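Local coordinates for GDSL-esterase (PDB 3HP4), which hydrolyses esters as a cold-adapted bacterial member of the GDSL (SGNH hydrolase) family, and probably acts on lysophospholipids, at residues Glu22-Leu27 with Pro168-Glu173. Numbering follows the deposited sequence. Where two conformers were deposited one is given.
Sequences EGWVKL and PLIRDE
Trp-24 and Ile-170 form the apolar core of this meeting between the start of helix 24-34 and the early turns of helix 166-183. The methyl CG2 of Ile-170 sits over the five-membered ring of the indole, 3.5 Å from its centroid and 14° off the normal, a CH-pi contact, while Val-25 CG2, from the indole's own helix, lies toward the rim of the opposite face. A chi1 of 71° swings the indole alongside Ile-170, and the two side chains cross at about a right angle. The ring is held further by its NE1, hydrogen-bonded to Leu-12 O, and by Phe-144, edge-to-face with it. Nearby, Leu-27 CD1 rests 4.0 Å from Pro-168 CD, and Arg-171 CD packs 3.9 Å from Leu-27 CB.

The polar part belongs to the end of Arg-171. The bend at chi3 (66°) turns the guanidinium back over Pro-168 CA, where NE and NH2 grip Asp-172, its neighbour on the same helix, side-on, with NE 2.9 Å from OD1. So held, it offers NH1 to a water that bridges to Leu-27 O. An alanine in place of Arg-171 would probably leave the Asp-172 carboxylate without its mate, break the water link and open a gap against Leu-27. The chemistry thus pairs directly packed apolar groups with a water-mediated polar link between the segments, while Trp-24 N, bonded to Gln-167 OE1, ties the two helices directly.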
ATOM      1  N   GLU A  22       5.002  16.041  -4.986  1.00 13.94           N
ATOM      2  CA  GLU A  22       4.319  15.591  -6.214  1.00 12.22           C
ATOM      3  C   GLU A  22       3.634  14.215  -6.062  1.00 10.20           C
ATOM      4  O   GLU A  22       2.887  13.770  -6.938  1.00 10.52           O
ATOM      5  CB  GLU A  22       5.314  15.514  -7.381  1.00 12.44           C
ATOM      6  CG  GLU A  22       5.949  16.839  -7.729  1.00 15.59           C
ATOM      7  CD  GLU A  22       7.022  16.697  -8.777  1.00 18.94           C
ATOM      8  OE1 GLU A  22       7.766  15.678  -8.753  1.00 19.85           O
ATOM      9  OE2 GLU A  22       7.141  17.609  -9.632  1.00 20.66           O
ATOM     10  N   GLY A  23       3.919  13.526  -4.987  1.00  9.02           N
ATOM     11  CA  GLY A  23       3.407  12.174  -4.793  1.00  8.69           C
ATOM     12  C   GLY A  23       1.940  12.134  -4.409  1.00  7.23           C
ATOM     13  O   GLY A  23       1.394  13.074  -3.815  1.00  7.87           O
ATOM     14  N   TRP A  24       1.320  11.011  -4.724  1.00  8.29           N
ATOM     15  CA  TRP A  24      -0.102  10.910  -4.523  1.00  7.70           C
ATOM     16  C   TRP A  24      -0.523  11.058  -3.081  1.00  7.98           C
ATOM     17  O   TRP A  24      -1.630  11.550  -2.839  1.00  8.15           O
ATOM     18  CB  TRP A  24      -0.638   9.610  -5.102  1.00  7.31           C
ATOM     19  CG  TRP A  24      -0.290   8.332  -4.397  1.00  7.97           C
ATOM     20  CD1 TRP A  24       0.703   7.456  -4.742  1.00  7.45           C
ATOM     21  CD2 TRP A  24      -0.965   7.764  -3.266  1.00  6.67           C
ATOM     22  NE1 TRP A  24       0.686   6.379  -3.884  1.00  8.84           N
ATOM     23  CE2 TRP A  24      -0.309   6.530  -2.958  1.00  7.40           C
ATOM     24  CE3 TRP A  24      -2.039   8.173  -2.459  1.00  7.08           C
ATOM     25  CZ2 TRP A  24      -0.719   5.711  -1.893  1.00  8.23           C
ATOM     26  CZ3 TRP A  24      -2.439   7.361  -1.438  1.00  8.39           C
ATOM     27  CH2 TRP A  24      -1.780   6.131  -1.152  1.00  8.53           C
ATOM     28  N   VAL A  25       0.322  10.663  -2.108  1.00  8.01           N
ATOM     29  CA  VAL A  25      -0.105  10.784  -0.712  1.00  8.26           C
ATOM     30  C   VAL A  25      -0.272  12.266  -0.367  1.00  8.85           C
ATOM     31  O   VAL A  25      -1.284  12.665   0.186  1.00  8.55           O
ATOM     32  CB  VAL A  25       0.847  10.035   0.241  1.00  7.85           C
ATOM     33  CG1 VAL A  25       0.489  10.383   1.694  1.00  9.61           C
ATOM     34  CG2 VAL A  25       0.835   8.540   0.008  1.00  8.51           C
ATOM     35  N   LYS A  26       0.698  13.092  -0.731  1.00  8.32           N
ATOM     36  CA  LYS A  26       0.592  14.509  -0.438  0.50  8.53           C
ATOM     37  C   LYS A  26      -0.535  15.135  -1.274  1.00  7.19           C
ATOM     38  O   LYS A  26      -1.287  15.945  -0.764  1.00  8.13           O
ATOM     39  CB  LYS A  26       1.944  15.233  -0.611  0.50  8.91           C
ATOM     40  CG  LYS A  26       1.907  16.745  -0.333  0.50 13.65           C
ATOM     41  CD  LYS A  26       1.229  17.465  -1.491  0.50 17.56           C
ATOM     42  CE  LYS A  26       1.713  18.879  -1.682  0.50 19.03           C
ATOM     43  NZ  LYS A  26       1.365  19.332  -3.048  0.50 16.32           N
ATOM     44  N   LEU A  27      -0.694  14.719  -2.534  1.00  7.92           N
ATOM     45  CA  LEU A  27      -1.807  15.277  -3.322  1.00  7.57           C
ATOM     46  C   LEU A  27      -3.155  14.879  -2.714  1.00  7.46           C
ATOM     47  O   LEU A  27      -4.132  15.653  -2.750  1.00  7.78           O
ATOM     48  CB  LEU A  27      -1.736  14.776  -4.758  1.00  6.94           C
ATOM     49  CG  LEU A  27      -0.506  15.169  -5.566  1.00  7.85           C
ATOM     50  CD1 LEU A  27      -0.626  14.608  -6.982  1.00  8.87           C
ATOM     51  CD2 LEU A  27      -0.303  16.684  -5.652  1.00  9.54           C
ATOM     52  N   PRO A 168      -1.803  12.279  -9.785  1.00  8.64           N
ATOM     53  CA  PRO A 168      -3.216  12.703  -9.582  1.00  7.96           C
ATOM     54  C   PRO A 168      -4.209  11.570  -9.842  1.00  7.86           C
ATOM     55  O   PRO A 168      -5.252  11.485  -9.194  1.00  7.54           O
ATOM     56  CB  PRO A 168      -3.423  13.856 -10.586  1.00  9.87           C
ATOM     57  CG  PRO A 168      -2.052  14.313 -10.881  1.00 11.89           C
ATOM     58  CD  PRO A 168      -1.095  13.167 -10.737  1.00  9.11           C
ATOM     59  N   LEU A 169      -3.872  10.684 -10.792  1.00  8.29           N
ATOM     60  CA  LEU A 169      -4.743   9.555 -11.065  1.00  8.51           C
ATOM     61  C   LEU A 169      -4.778   8.587  -9.891  1.00  7.54           C
ATOM     62  O   LEU A 169      -5.822   8.101  -9.480  1.00  7.89           O
ATOM     63  CB  LEU A 169      -4.305   8.849 -12.370  1.00  9.36           C
ATOM     64  CG  LEU A 169      -4.476   9.739 -13.607  1.00 11.27           C
ATOM     65  CD1 LEU A 169      -3.673   9.121 -14.736  1.00 14.91           C
ATOM     66  CD2 LEU A 169      -5.957   9.765 -13.972  1.00 16.78           C
ATOM     67  N   ILE A 170      -3.611   8.280  -9.347  1.00  7.39           N
ATOM     68  CA  ILE A 170      -3.542   7.403  -8.180  1.00  7.10           C
ATOM     69  C   ILE A 170      -4.254   8.081  -6.975  1.00  6.13           C
ATOM     70  O   ILE A 170      -4.989   7.402  -6.257  1.00  6.91           O
ATOM     71  CB  ILE A 170      -2.108   7.065  -7.811  1.00  6.42           C
ATOM     72  CG1 ILE A 170      -1.460   6.250  -8.959  1.00  8.05           C
ATOM     73  CG2 ILE A 170      -2.043   6.257  -6.503  1.00  7.84           C
ATOM     74  CD1 ILE A 170       0.040   6.115  -8.807  1.00 10.37           C
ATOM     75  N   ARG A 171      -4.084   9.404  -6.795  1.00  6.79           N
ATOM     76  CA  ARG A 171      -4.765  10.129  -5.730  1.00  6.90           C
ATOM     77  C   ARG A 171      -6.247   9.854  -5.846  1.00  6.50           C
ATOM     78  O   ARG A 171      -6.892   9.561  -4.822  1.00  7.15           O
ATOM     79  CB  ARG A 171      -4.525  11.616  -5.935  1.00  7.00           C
ATOM     80  CG  ARG A 171      -5.422  12.497  -5.027  1.00  7.93           C
ATOM     81  CD  ARG A 171      -5.478  13.963  -5.536  1.00  8.52           C
ATOM     82  NE  ARG A 171      -6.163  13.991  -6.827  1.00  9.99           N
ATOM     83  CZ  ARG A 171      -5.953  14.888  -7.773  1.00 10.03           C
ATOM     84  NH1 ARG A 171      -5.070  15.858  -7.597  1.00  9.92           N
ATOM     85  NH2 ARG A 171      -6.585  14.719  -8.930  1.00 11.72           N
ATOM     86  N   ASP A 172      -6.811   9.947  -7.044  1.00  6.98           N
ATOM     87  CA  ASP A 172      -8.257   9.808  -7.140  1.00  7.79           C
ATOM     88  C   ASP A 172      -8.712   8.370  -6.894  1.00  7.70           C
ATOM     89  O   ASP A 172      -9.754   8.115  -6.263  1.00  8.11           O
ATOM     90  CB  ASP A 172      -8.761  10.341  -8.454  1.00  9.79           C
ATOM     91  CG  ASP A 172      -8.619  11.869  -8.525  1.00 11.98           C
ATOM     92  OD1 ASP A 172      -8.576  12.516  -7.463  1.00 14.32           O
ATOM     93  OD2 ASP A 172      -8.552  12.421  -9.642  1.00 17.67           O
ATOM     94  N   GLU A 173      -7.928   7.360  -7.312  0.50  6.79           N
ATOM     95  CA  GLU A 173      -8.279   5.979  -6.986  0.50  7.13           C
ATOM     96  C   GLU A 173      -8.183   5.701  -5.493  0.50  6.82           C
ATOM     97  O   GLU A 173      -8.926   4.908  -4.919  0.50  6.27           O
ATOM     98  CB  GLU A 173      -7.381   4.970  -7.740  0.50  7.65           C
ATOM     99  CG  GLU A 173      -7.570   4.972  -9.223  0.50  8.91           C
ATOM    100  CD  GLU A 173      -6.703   3.948  -9.927  0.50  8.75           C
ATOM    101  OE1 GLU A 173      -6.678   2.757  -9.460  0.50  6.87           O
ATOM    102  OE2 GLU A 173      -6.074   4.372 -10.954  0.50  7.87           O
TER
HETATM  103  O   HOH W   1      -4.555  17.186  -5.019  1.00 10.23           O